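Local structure of glucose dehydrogenase (Serratia sp. FS14, 7CDY) at residues 280-285 against 297-301. The protein belongs to the glucose/sorbosone dehydrogenase family of beta-propeller proteins and carries a bound calcium ion. Residues are numbered along the deposited sequence; the frame is centred on the assembly and turned at random.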
ATOM      1  N   ALA A 280      -9.584  22.591   7.233  1.00 23.19           N
ATOM      2  CA  ALA A 280     -10.236  22.423   5.940  1.00 24.64           C
ATOM      3  C   ALA A 280      -9.959  21.058   5.332  1.00 22.48           C
ATOM      4  O   ALA A 280     -10.732  20.596   4.484  1.00 22.70           O
ATOM      5  CB  ALA A 280      -9.784  23.518   4.973  1.00 28.05           C
ATOM      6  N   TRP A 281      -8.879  20.404   5.744  1.00 19.77           N
ATOM      7  CA  TRP A 281      -8.525  19.096   5.216  1.00 17.05           C
ATOM      8  C   TRP A 281      -9.152  17.950   5.993  1.00 17.91           C
ATOM      9  O   TRP A 281      -9.053  16.801   5.550  1.00 18.10           O
ATOM     10  CB  TRP A 281      -7.003  18.930   5.215  1.00 16.69           C
ATOM     11  CG  TRP A 281      -6.312  19.550   4.044  1.00 16.35           C
ATOM     12  CD1 TRP A 281      -6.884  20.225   3.005  1.00 20.11           C
ATOM     13  CD2 TRP A 281      -4.904  19.533   3.786  1.00 17.15           C
ATOM     14  NE1 TRP A 281      -5.915  20.631   2.115  1.00 20.63           N
ATOM     15  CE2 TRP A 281      -4.692  20.220   2.574  1.00 17.29           C
ATOM     16  CE3 TRP A 281      -3.802  19.004   4.465  1.00 18.30           C
ATOM     17  CZ2 TRP A 281      -3.420  20.387   2.026  1.00 19.03           C
ATOM     18  CZ3 TRP A 281      -2.542  19.174   3.919  1.00 18.00           C
ATOM     19  CH2 TRP A 281      -2.363  19.857   2.714  1.00 19.44           C
ATOM     20  N   ARG A 282      -9.780  18.221   7.136  1.00 19.18           N
ATOM     21  CA  ARG A 282     -10.387  17.146   7.908  1.00 17.88           C
ATOM     22  C   ARG A 282     -11.487  16.480   7.093  1.00 16.90           C
ATOM     23  O   ARG A 282     -12.199  17.136   6.327  1.00 18.62           O
ATOM     24  CB  ARG A 282     -10.937  17.684   9.232  1.00 19.85           C
ATOM     25  CG  ARG A 282      -9.843  18.186  10.177  1.00 21.34           C
ATOM     26  CD  ARG A 282     -10.401  18.648  11.527  1.00 22.92           C
ATOM     27  NE  ARG A 282     -11.370  17.709  12.081  1.00 23.45           N
ATOM     28  CZ  ARG A 282     -11.052  16.553  12.652  1.00 22.33           C
ATOM     29  NH1 ARG A 282      -9.782  16.190  12.757  1.00 23.75           N
ATOM     30  NH2 ARG A 282     -12.008  15.759  13.120  1.00 29.90           N
ATOM     31  N   HIS A 283     -11.590  15.158   7.230  1.00 15.08           N
ATOM     32  CA  HIS A 283     -12.551  14.349   6.485  1.00 16.12           C
ATOM     33  C   HIS A 283     -12.234  14.279   4.990  1.00 16.54           C
ATOM     34  O   HIS A 283     -13.121  14.052   4.169  1.00 17.25           O
ATOM     35  CB  HIS A 283     -14.005  14.749   6.771  1.00 18.63           C
ATOM     36  CG  HIS A 283     -14.387  14.569   8.208  1.00 20.47           C
ATOM     37  ND1 HIS A 283     -14.610  13.328   8.766  1.00 22.10           N
ATOM     38  CD2 HIS A 283     -14.538  15.467   9.209  1.00 24.20           C
ATOM     39  CE1 HIS A 283     -14.904  13.472  10.046  1.00 26.28           C
ATOM     40  NE2 HIS A 283     -14.868  14.760  10.340  1.00 25.39           N
ATOM     41  N   SER A 284     -10.966  14.460   4.640  1.00 13.30           N
ATOM     42  CA  SER A 284     -10.473  14.237   3.291  1.00 14.38           C
ATOM     43  C   SER A 284      -9.579  13.002   3.264  1.00 12.02           C
ATOM     44  O   SER A 284      -8.968  12.631   4.273  1.00 13.69           O
ATOM     45  CB  SER A 284      -9.693  15.450   2.773  1.00 16.71           C
ATOM     46  OG  SER A 284     -10.569  16.511   2.422  1.00 21.17           O
ATOM     47  N   LEU A 285      -9.502  12.388   2.084  1.00 13.11           N
ATOM     48  CA  LEU A 285      -8.641  11.245   1.810  1.00 11.78           C
ATOM     49  C   LEU A 285      -7.658  11.673   0.731  1.00 11.25           C
ATOM     50  O   LEU A 285      -8.069  12.141  -0.337  1.00 11.07           O
ATOM     51  CB  LEU A 285      -9.486  10.067   1.323  1.00 13.14           C
ATOM     52  CG  LEU A 285      -8.731   8.849   0.801  1.00 11.50           C
ATOM     53  CD1 LEU A 285      -7.839   8.295   1.900  1.00 14.63           C
ATOM     54  CD2 LEU A 285      -9.704   7.787   0.299  1.00 15.97           C
ATOM     55  N   ARG A 297      -7.009  14.863  -3.617  1.00 10.57           N
ATOM     56  CA  ARG A 297      -7.737  15.019  -2.363  1.00 11.46           C
ATOM     57  C   ARG A 297      -9.213  14.743  -2.605  1.00 10.28           C
ATOM     58  O   ARG A 297      -9.862  15.451  -3.385  1.00 13.19           O
ATOM     59  CB  ARG A 297      -7.564  16.423  -1.785  1.00 14.35           C
ATOM     60  CG  ARG A 297      -8.274  16.583  -0.447  1.00 14.78           C
ATOM     61  CD  ARG A 297      -8.011  17.932   0.178  1.00 25.61           C
ATOM     62  NE  ARG A 297      -8.787  18.984  -0.456  1.00 21.93           N
ATOM     63  CZ  ARG A 297      -9.931  19.458   0.026  1.00 31.29           C
ATOM     64  NH1 ARG A 297     -10.439  18.963   1.145  1.00 32.16           N
ATOM     65  NH2 ARG A 297     -10.572  20.424  -0.618  1.00 30.77           N
ATOM     66  N   LEU A 298      -9.749  13.721  -1.939  1.00 11.17           N
ATOM     67  CA  LEU A 298     -11.167  13.391  -2.016  1.00 10.85           C
ATOM     68  C   LEU A 298     -11.856  13.875  -0.747  1.00 12.54           C
ATOM     69  O   LEU A 298     -11.457  13.494   0.360  1.00 12.54           O
ATOM     70  CB  LEU A 298     -11.367  11.884  -2.165  1.00 11.28           C
ATOM     71  CG  LEU A 298     -10.681  11.228  -3.363  1.00 10.23           C
ATOM     72  CD1 LEU A 298     -10.997   9.747  -3.412  1.00 12.26           C
ATOM     73  CD2 LEU A 298     -11.137  11.917  -4.641  1.00 12.56           C
ATOM     74  N   THR A 299     -12.889  14.701  -0.898  1.00 11.63           N
ATOM     75  CA  THR A 299     -13.694  15.110   0.245  1.00 12.85           C
ATOM     76  C   THR A 299     -14.727  14.028   0.525  1.00 14.71           C
ATOM     77  O   THR A 299     -15.404  13.561  -0.393  1.00 13.63           O
ATOM     78  CB  THR A 299     -14.392  16.433  -0.078  1.00 15.42           C
ATOM     79  OG1 THR A 299     -13.408  17.443  -0.328  1.00 18.69           O
ATOM     80  CG2 THR A 299     -15.276  16.873   1.084  1.00 17.23           C
ATOM     81  N   LEU A 300     -14.844  13.621   1.791  1.00 13.79           N
ATOM     82  CA  LEU A 300     -15.732  12.531   2.174  1.00 14.45           C
ATOM     83  C   LEU A 300     -16.888  13.044   3.018  1.00 15.60           C
ATOM     84  O   LEU A 300     -16.717  13.928   3.860  1.00 17.96           O
ATOM     85  CB  LEU A 300     -14.992  11.480   3.001  1.00 14.62           C
ATOM     86  CG  LEU A 300     -13.697  10.927   2.423  1.00 12.69           C
ATOM     87  CD1 LEU A 300     -13.064   9.936   3.407  1.00 15.36           C
ATOM     88  CD2 LEU A 300     -13.964  10.278   1.070  1.00 14.54           C
ATOM     89  N   GLU A 301     -18.057  12.467   2.790  1.00 16.02           N
ATOM     90  CA  GLU A 301     -19.206  12.605   3.680  1.00 17.28           C
ATOM     91  C   GLU A 301     -19.578  11.178   4.070  1.00 13.80           C
ATOM     92  O   GLU A 301     -20.246  10.469   3.310  1.00 16.42           O
ATOM     93  CB  GLU A 301     -20.341  13.355   2.993  1.00 19.09           C
ATOM     94  CG  GLU A 301     -20.042  14.840   2.838  1.00 23.46           C
ATOM     95  CD  GLU A 301     -21.130  15.617   2.113  1.00 29.49           C
ATOM     96  OE1 GLU A 301     -22.199  15.043   1.822  1.00 29.55           O
ATOM     97  OE2 GLU A 301     -20.906  16.816   1.835  1.00 33.56           O
TER
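Ser284 and Leu285 pair with Thr299 and Leu298 in an antiparallel hairpin, the two middle strands of a four-stranded propeller blade. Leu285 and Leu298 form the hydrogen-bonded pair: Leu298 N gives a nearly straight bond to Leu285 O, and Leu285 N returns one to Leu298 O, both 2.8 Å. Leu300 N adds a third rung to His283 O at 3.0 Å, just where a type II turn from Trp281 to Ser284 leads into the strand. Ser284 and Thr299 make the non-hydrogen-bonded pair, and Ser284 CA comes 3.2 Å from Leu298 O in a CA-H...O contact.

On the Ser284 face, Arg297 leaves its strand with CG anti to the backbone N (chi1 -178°), then bends at chi3, and NH1 donates a bent hydrogen bond to Ser284 OG, 2.8 Å. The serine oxygen lies 23° out of the guanidinium plane. Arg297 CD rests 3.8 Å from Trp281 CD1, with ring and guanidinium 25° from parallel. On the other face, with Leu298, Leu285 CB meets Leu300 CD1 at 4.1 Å, both residues touching Phe272 of the neighbouring strand 267-273.

Arg297 NE forms a salt bridge with Glu309. From strand 294-301 the guanidinium thus reaches both neighbouring strands, 284-289 and 304-311, and these bonds probably limit its rotation beside Trp281.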